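Local coordinates for oxalate--CoA ligase (Arabidopsis thaliana, PDB 5IE2), which belongs to the ANL superfamily of AMP-binding enzymes, with a large N-terminal and a small C-terminal domain, and holds adenosine-5'-triphosphate in this structure, at residues S171-R176 / V407-E412; G439-V444 / I501-V506. All coordinates share one frame; numbering follows the deposited sequence.

Contact 1. Residues S171-R176 / V407-E412; sequences SGTTSR and VGRIKE. With ATP (adenosine-5'-triphosphate), chain C.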
loop_
_atom_site.group_PDB
_atom_site.type_symbol
_atom_site.label_atom_id
_atom_site.label_comp_id
_atom_site.label_asym_id
_atom_site.label_seq_id
_atom_site.Cartn_x
_atom_site.Cartn_y
_atom_site.Cartn_z
ATOM N N SER A 171 -5.595 3.679 7.174
ATOM C CA SER A 171 -4.396 4.132 7.901
ATOM C C SER A 171 -4.628 5.162 9.044
ATOM O O SER A 171 -3.705 5.418 9.813
ATOM C CB SER A 171 -3.384 4.719 6.902
ATOM O OG SER A 171 -2.851 3.709 6.047
ATOM N N GLY A 172 -5.823 5.749 9.167
ATOM C CA GLY A 172 -6.108 6.649 10.282
ATOM C C GLY A 172 -5.631 8.098 10.073
ATOM O O GLY A 172 -5.514 8.915 11.016
ATOM N N THR A 173 -5.394 8.442 8.811
ATOM C CA THR A 173 -4.854 9.741 8.465
ATOM C C THR A 173 -5.811 10.920 8.759
ATOM O O THR A 173 -5.411 11.901 9.389
ATOM C CB THR A 173 -4.447 9.753 6.976
ATOM O OG1 THR A 173 -3.549 8.652 6.709
ATOM C CG2 THR A 173 -3.772 11.103 6.604
ATOM N N THR A 174 -7.051 10.862 8.288
ATOM C CA THR A 174 -7.972 11.987 8.508
ATOM C C THR A 174 -9.156 11.589 9.383
ATOM O O THR A 174 -10.151 12.313 9.462
ATOM C CB THR A 174 -8.511 12.620 7.178
ATOM O OG1 THR A 174 -9.044 11.601 6.324
ATOM C CG2 THR A 174 -7.410 13.362 6.443
ATOM N N SER A 175 -9.058 10.416 10.000
ATOM C CA SER A 175 -10.147 9.877 10.808
ATOM C C SER A 175 -9.632 8.767 11.703
ATOM O O SER A 175 -8.445 8.426 11.655
ATOM C CB SER A 175 -11.289 9.366 9.917
ATOM O OG SER A 175 -12.229 10.398 9.662
ATOM N N ARG A 176 -10.530 8.201 12.506
ATOM C CA ARG A 176 -10.251 6.944 13.203
ATOM C C ARG A 176 -10.401 5.839 12.155
ATOM O O ARG A 176 -11.411 5.847 11.416
ATOM C CB ARG A 176 -11.225 6.724 14.373
ATOM C CG ARG A 176 -12.541 7.504 14.216
ATOM C CD ARG A 176 -13.292 7.663 15.528
ATOM N NE ARG A 176 -14.339 8.684 15.440
ATOM C CZ ARG A 176 -14.153 9.971 15.736
ATOM N NH1 ARG A 176 -12.953 10.399 16.118
ATOM N NH2 ARG A 176 -15.156 10.838 15.639
ATOM N N VAL A 407 -5.029 17.372 -5.597
ATOM C CA VAL A 407 -4.809 18.632 -4.896
ATOM C C VAL A 407 -4.645 18.316 -3.418
ATOM O O VAL A 407 -3.826 18.933 -2.717
ATOM C CB VAL A 407 -6.001 19.625 -5.146
ATOM C CG1 VAL A 407 -5.824 20.908 -4.386
ATOM C CG2 VAL A 407 -6.112 19.910 -6.615
ATOM N N GLY A 408 -5.425 17.352 -2.940
ATOM C CA GLY A 408 -5.194 16.891 -1.576
ATOM C C GLY A 408 -6.474 16.350 -0.957
ATOM O O GLY A 408 -7.532 16.410 -1.573
ATOM N N ARG A 409 -6.372 15.792 0.237
ATOM C CA ARG A 409 -7.555 15.387 0.975
ATOM C C ARG A 409 -8.372 16.592 1.343
ATOM O O ARG A 409 -7.824 17.622 1.767
ATOM C CB ARG A 409 -7.171 14.629 2.227
ATOM C CG ARG A 409 -6.351 13.405 1.928
ATOM C CD ARG A 409 -5.541 13.052 3.150
ATOM N NE ARG A 409 -4.512 12.035 2.948
ATOM C CZ ARG A 409 -4.711 10.750 3.204
ATOM N NH1 ARG A 409 -5.918 10.343 3.618
ATOM N NH2 ARG A 409 -3.712 9.876 3.027
ATOM N N ILE A 410 -9.687 16.475 1.159
ATOM C CA ILE A 410 -10.605 17.536 1.568
ATOM C C ILE A 410 -10.258 18.070 2.960
ATOM O O ILE A 410 -10.204 19.285 3.180
ATOM C CB ILE A 410 -12.027 17.023 1.607
ATOM C CG1 ILE A 410 -12.503 16.718 0.196
ATOM C CG2 ILE A 410 -12.962 18.013 2.341
ATOM C CD1 ILE A 410 -13.864 16.020 0.148
ATOM N N LYS A 411 -10.023 17.170 3.898
ATOM C CA LYS A 411 -9.789 17.605 5.282
ATOM C C LYS A 411 -8.405 18.250 5.523
ATOM O O LYS A 411 -8.173 18.849 6.568
ATOM C CB LYS A 411 -9.963 16.413 6.224
ATOM C CG LYS A 411 -11.368 15.800 6.256
ATOM C CD LYS A 411 -11.960 15.874 7.673
ATOM C CE LYS A 411 -13.053 14.826 7.875
ATOM N NZ LYS A 411 -12.905 13.719 6.879
ATOM N N GLU A 412 -7.500 18.135 4.549
ATOM C CA GLU A 412 -6.144 18.655 4.702
ATOM C C GLU A 412 -5.882 19.949 3.967
ATOM O O GLU A 412 -4.861 20.590 4.246
ATOM C CB GLU A 412 -5.119 17.610 4.235
ATOM C CG GLU A 412 -4.896 16.564 5.305
ATOM C CD GLU A 412 -3.867 15.515 4.936
ATOM O OE1 GLU A 412 -3.249 15.592 3.832
ATOM O OE2 GLU A 412 -3.689 14.598 5.764
HETATM P PG ATP C . -7.798 7.107 6.539
HETATM O O1G ATP C . -7.932 8.628 6.614
HETATM O O2G ATP C . -7.990 6.434 7.852
HETATM O O3G ATP C . -8.704 6.523 5.458
HETATM P PB ATP C . -5.674 6.887 4.596
HETATM O O1B ATP C . -4.215 7.287 4.624
HETATM O O2B ATP C . -6.664 7.660 3.798
HETATM O O3B ATP C . -6.264 6.739 6.120
HETATM P PA ATP C . -5.057 4.614 2.814
HETATM O O1A ATP C . -6.196 3.850 2.152
HETATM O O2A ATP C . -3.859 3.884 3.285
HETATM O O3A ATP C . -5.679 5.321 4.124
HETATM O "O5'" ATP C . -4.664 5.853 1.879
HETATM C "C5'" ATP C . -5.382 6.225 0.676
HETATM C "C4'" ATP C . -5.173 7.740 0.504
HETATM O "O4'" ATP C . -3.792 7.987 0.176
HETATM C "C3'" ATP C . -5.882 8.286 -0.697
HETATM O "O3'" ATP C . -7.247 8.542 -0.374
HETATM C "C2'" ATP C . -5.114 9.555 -0.998
HETATM O "O2'" ATP C . -5.467 10.558 -0.032
HETATM C "C1'" ATP C . -3.715 9.131 -0.655
HETATM N N9 ATP C . -2.922 8.757 -1.850
HETATM C C8 ATP C . -2.735 7.542 -2.382
HETATM N N7 ATP C . -1.908 7.647 -3.468
HETATM C C5 ATP C . -1.566 8.971 -3.582
HETATM C C6 ATP C . -0.709 9.765 -4.493
HETATM N N6 ATP C . 0.002 9.137 -5.487
HETATM N N1 ATP C . -0.629 11.094 -4.249
HETATM C C2 ATP C . -1.297 11.690 -3.234
HETATM N N3 ATP C . -2.105 11.030 -2.365
HETATM C C4 ATP C . -2.241 9.681 -2.518
HETATM O O HOH W 1 -3.625 14.228 8.455
#
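With chi1 at -54°, Thr-173 places OG1 opposite its carbonyl carbon and its methyl CG2 opposite its backbone N, while Arg-409 runs extended from CG to NE and brings its guanidinium up against that methyl. CG2 lies over the centre of one guanidinium face, 3.5 Å from Arg-409 CZ; ATP O2' covers the opposite face, 3.3 Å from the same CZ. Held flat between them, the arginine reaches the beta-phosphate with both terminal nitrogens, NH1 to ATP O2B (2.8 Å) and NH2 to ATP O1B (3.1 Å). Thr-173 OG1 donates to that same O1B at 2.6 Å, so a threonine serves both needs, its hydroxyl for phosphate and its methyl for arginine. Thr-174 CG2 packs against Arg-409 CD and Lys-411 CB, and its backbone N points almost straight at ATP O1G (2.9 Å, 173°). A water donates to both Thr-173 O and Glu-412 OE2. Gly-172, with phi at 83°, takes backbone angles that suit glycine, and its N donates to ATP O2G. This is the Gly/Ser/Thr-rich phosphate-binding loop of ANL enzymes, here meeting a segment that probably corresponds, as in relatives, to the hinge between the two domains.

Contact 2. Residues G439-V444 / I501-V506; sequences GVAFGV and IQRRIV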
loop_
_atom_site.group_PDB
_atom_site.type_symbol
_atom_site.label_atom_id
_atom_site.label_comp_id
_atom_site.label_asym_id
_atom_site.label_seq_id
_atom_site.Cartn_x
_atom_site.Cartn_y
_atom_site.Cartn_z
ATOM N N GLY A 439 10.455 17.088 4.121
ATOM C CA GLY A 439 9.630 18.262 4.457
ATOM C C GLY A 439 8.137 17.978 4.437
ATOM O O GLY A 439 7.692 17.140 3.636
ATOM N N VAL A 440 7.353 18.667 5.273
ATOM C CA VAL A 440 5.912 18.415 5.307
ATOM C C VAL A 440 5.191 19.711 5.654
ATOM O O VAL A 440 5.573 20.416 6.600
ATOM C CB VAL A 440 5.497 17.296 6.336
ATOM C CG1 VAL A 440 5.974 17.668 7.735
ATOM C CG2 VAL A 440 3.973 17.074 6.341
ATOM N N ALA A 441 4.182 20.065 4.863
ATOM C CA ALA A 441 3.383 21.259 5.142
ATOM C C ALA A 441 2.082 20.867 5.802
ATOM O O ALA A 441 1.608 19.756 5.579
ATOM C CB ALA A 441 3.092 22.064 3.845
ATOM N N PHE A 442 1.469 21.792 6.548
ATOM C CA PHE A 442 0.263 21.467 7.309
ATOM C C PHE A 442 -0.479 22.722 7.738
ATOM O O PHE A 442 0.113 23.806 7.870
ATOM C CB PHE A 442 0.608 20.590 8.540
ATOM C CG PHE A 442 1.630 21.201 9.483
ATOM C CD1 PHE A 442 1.218 22.029 10.513
ATOM C CD2 PHE A 442 2.980 20.910 9.364
ATOM C CE1 PHE A 442 2.141 22.588 11.397
ATOM C CE2 PHE A 442 3.909 21.459 10.248
ATOM C CZ PHE A 442 3.482 22.310 11.257
ATOM N N GLY A 443 -1.794 22.587 7.934
ATOM C CA GLY A 443 -2.631 23.715 8.304
ATOM C C GLY A 443 -2.630 23.910 9.817
ATOM O O GLY A 443 -2.444 22.969 10.574
ATOM N N VAL A 444 -2.819 25.145 10.254
ATOM C CA VAL A 444 -2.879 25.447 11.676
ATOM C C VAL A 444 -3.965 26.502 11.881
ATOM O O VAL A 444 -4.311 27.226 10.950
ATOM C CB VAL A 444 -1.514 25.954 12.240
ATOM C CG1 VAL A 444 -0.417 24.967 11.929
ATOM C CG2 VAL A 444 -1.155 27.341 11.701
ATOM N N ILE A 501 3.864 10.190 6.261
ATOM C CA ILE A 501 3.967 11.175 7.324
ATOM C C ILE A 501 2.564 11.724 7.487
ATOM O O ILE A 501 2.021 12.212 6.511
ATOM C CB ILE A 501 4.968 12.297 6.944
ATOM C CG1 ILE A 501 6.339 11.708 6.548
ATOM C CG2 ILE A 501 5.061 13.362 8.048
ATOM C CD1 ILE A 501 7.237 12.707 5.752
ATOM N N GLN A 502 1.953 11.670 8.660
ATOM C CA GLN A 502 0.593 12.227 8.761
ATOM C C GLN A 502 0.581 13.664 9.257
ATOM O O GLN A 502 1.133 13.952 10.318
ATOM C CB GLN A 502 -0.345 11.359 9.608
ATOM C CG GLN A 502 -0.190 9.860 9.372
ATOM C CD GLN A 502 -1.352 9.052 9.936
ATOM O OE1 GLN A 502 -1.740 9.228 11.094
ATOM N NE2 GLN A 502 -1.910 8.166 9.119
ATOM N N ARG A 503 -0.033 14.561 8.479
ATOM C CA ARG A 503 0.126 15.987 8.724
ATOM C C ARG A 503 -0.520 16.399 10.040
ATOM O O ARG A 503 0.021 17.244 10.733
ATOM C CB ARG A 503 -0.507 16.841 7.618
ATOM C CG ARG A 503 -0.397 16.288 6.238
ATOM C CD ARG A 503 -0.972 17.251 5.226
ATOM N NE ARG A 503 0.214 17.798 4.638
ATOM C CZ ARG A 503 0.805 17.380 3.530
ATOM N NH1 ARG A 503 0.251 16.480 2.728
ATOM N NH2 ARG A 503 1.935 17.977 3.195
ATOM N N ARG A 504 -1.620 15.763 10.435
ATOM C CA ARG A 504 -2.260 16.157 11.694
ATOM C C ARG A 504 -1.370 15.871 12.906
ATOM O O ARG A 504 -1.270 16.677 13.831
ATOM C CB ARG A 504 -3.604 15.439 11.859
ATOM C CG ARG A 504 -4.719 16.039 11.023
ATOM C CD ARG A 504 -6.025 15.225 11.101
ATOM N NE ARG A 504 -7.181 16.033 10.680
ATOM C CZ ARG A 504 -8.420 15.571 10.499
ATOM N NH1 ARG A 504 -8.701 14.300 10.726
ATOM N NH2 ARG A 504 -9.388 16.390 10.112
ATOM N N ILE A 505 -0.650 14.762 12.850
ATOM C CA ILE A 505 0.257 14.405 13.931
ATOM C C ILE A 505 1.423 15.384 14.010
ATOM O O ILE A 505 1.833 15.800 15.100
ATOM C CB ILE A 505 0.801 12.991 13.765
ATOM C CG1 ILE A 505 -0.252 11.994 14.197
ATOM C CG2 ILE A 505 2.069 12.791 14.588
ATOM C CD1 ILE A 505 -1.300 11.773 13.169
ATOM N N VAL A 506 1.963 15.736 12.846
ATOM C CA VAL A 506 3.048 16.702 12.768
ATOM C C VAL A 506 2.593 18.027 13.357
ATOM O O VAL A 506 3.301 18.653 14.164
ATOM C CB VAL A 506 3.525 16.927 11.310
ATOM C CG1 VAL A 506 4.545 18.035 11.242
ATOM C CG2 VAL A 506 4.084 15.643 10.706
#
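Residues 439-444 of strand 436-446 run past the first turn of helix 503-510, the backbones coming closest at Phe-442 and Arg-503, whose CA atoms are 5.7 Å apart, with Gln-502 at the N-cap position. Arg-503 carries the polar half of the contact. Its chain bends at chi3 (104°), turning the guanidinium side-on to the strand so that NE and NH2 both donate to Ala-441 O. The NE bond is short and straight, 2.6 Å with an N-H...O angle of 165°, and approaches the oxygen nearly along the C=O axis. The NH2 bond, at 3.0 Å, is more bent and tilted from the carbonyl plane. Because the oxygen lies in the guanidinium plane, the pair of bonds should fix the rotation of the arginine's end.

The strand belongs to the small C-terminal domain of the ANL fold, where 436-446 is an edge strand of a three-stranded sheet. Val-440 and Phe-442 use their backbones to pair with strand 450-459, whereas the peptide groups of Ala-441 face the edge: its O is taken by Arg-503, its N by Asp-427. The same aspartate forms a salt bridge with Arg-503 NH2, consistent with this nitrogen and Ala-441 N, two donors, sitting 3.5 Å apart.

The apolar half lies beside this grip. Val-440 and Phe-442, two apart on the strand, both project toward the helix. Val-506, one turn on from Gln-502, meets them chiefly with CG1, which is 3.8 Å from Val-440 CG1 and 3.6 Å from Phe-442 CE2. Branched valines and a broad ring suit this buried surface. Val-440 CG2 also meets Ile-501 CG2 at 4.2 Å. Ala-441 points the other way, where its small methyl fits against Val-426 and Ile-453.

In the fold
The two contacts lie with centres about 11 Å apart and meet directly, the start of 501-506 resting against the phosphate loop of contact 1. Arg-504 NH1 packs 2.8 Å from Thr-174 O, and Gln-502 NE2 lies 3.4 Å from Ser-171 O. Arg-503 of contact 2 also turns NH1 toward Glu-412 OE1 of contact 1, a long, weak ion pair. Contact 1 touches ATP itself, with the Arg-409 side chain about 4 Å from the magnesium ion; contact 2 stands behind, the Arg-503 side chain being about 8 Å from ATP. Lys-500, immediately before 501-506, donates to ATP and so carries the C-terminal domain into the pocket.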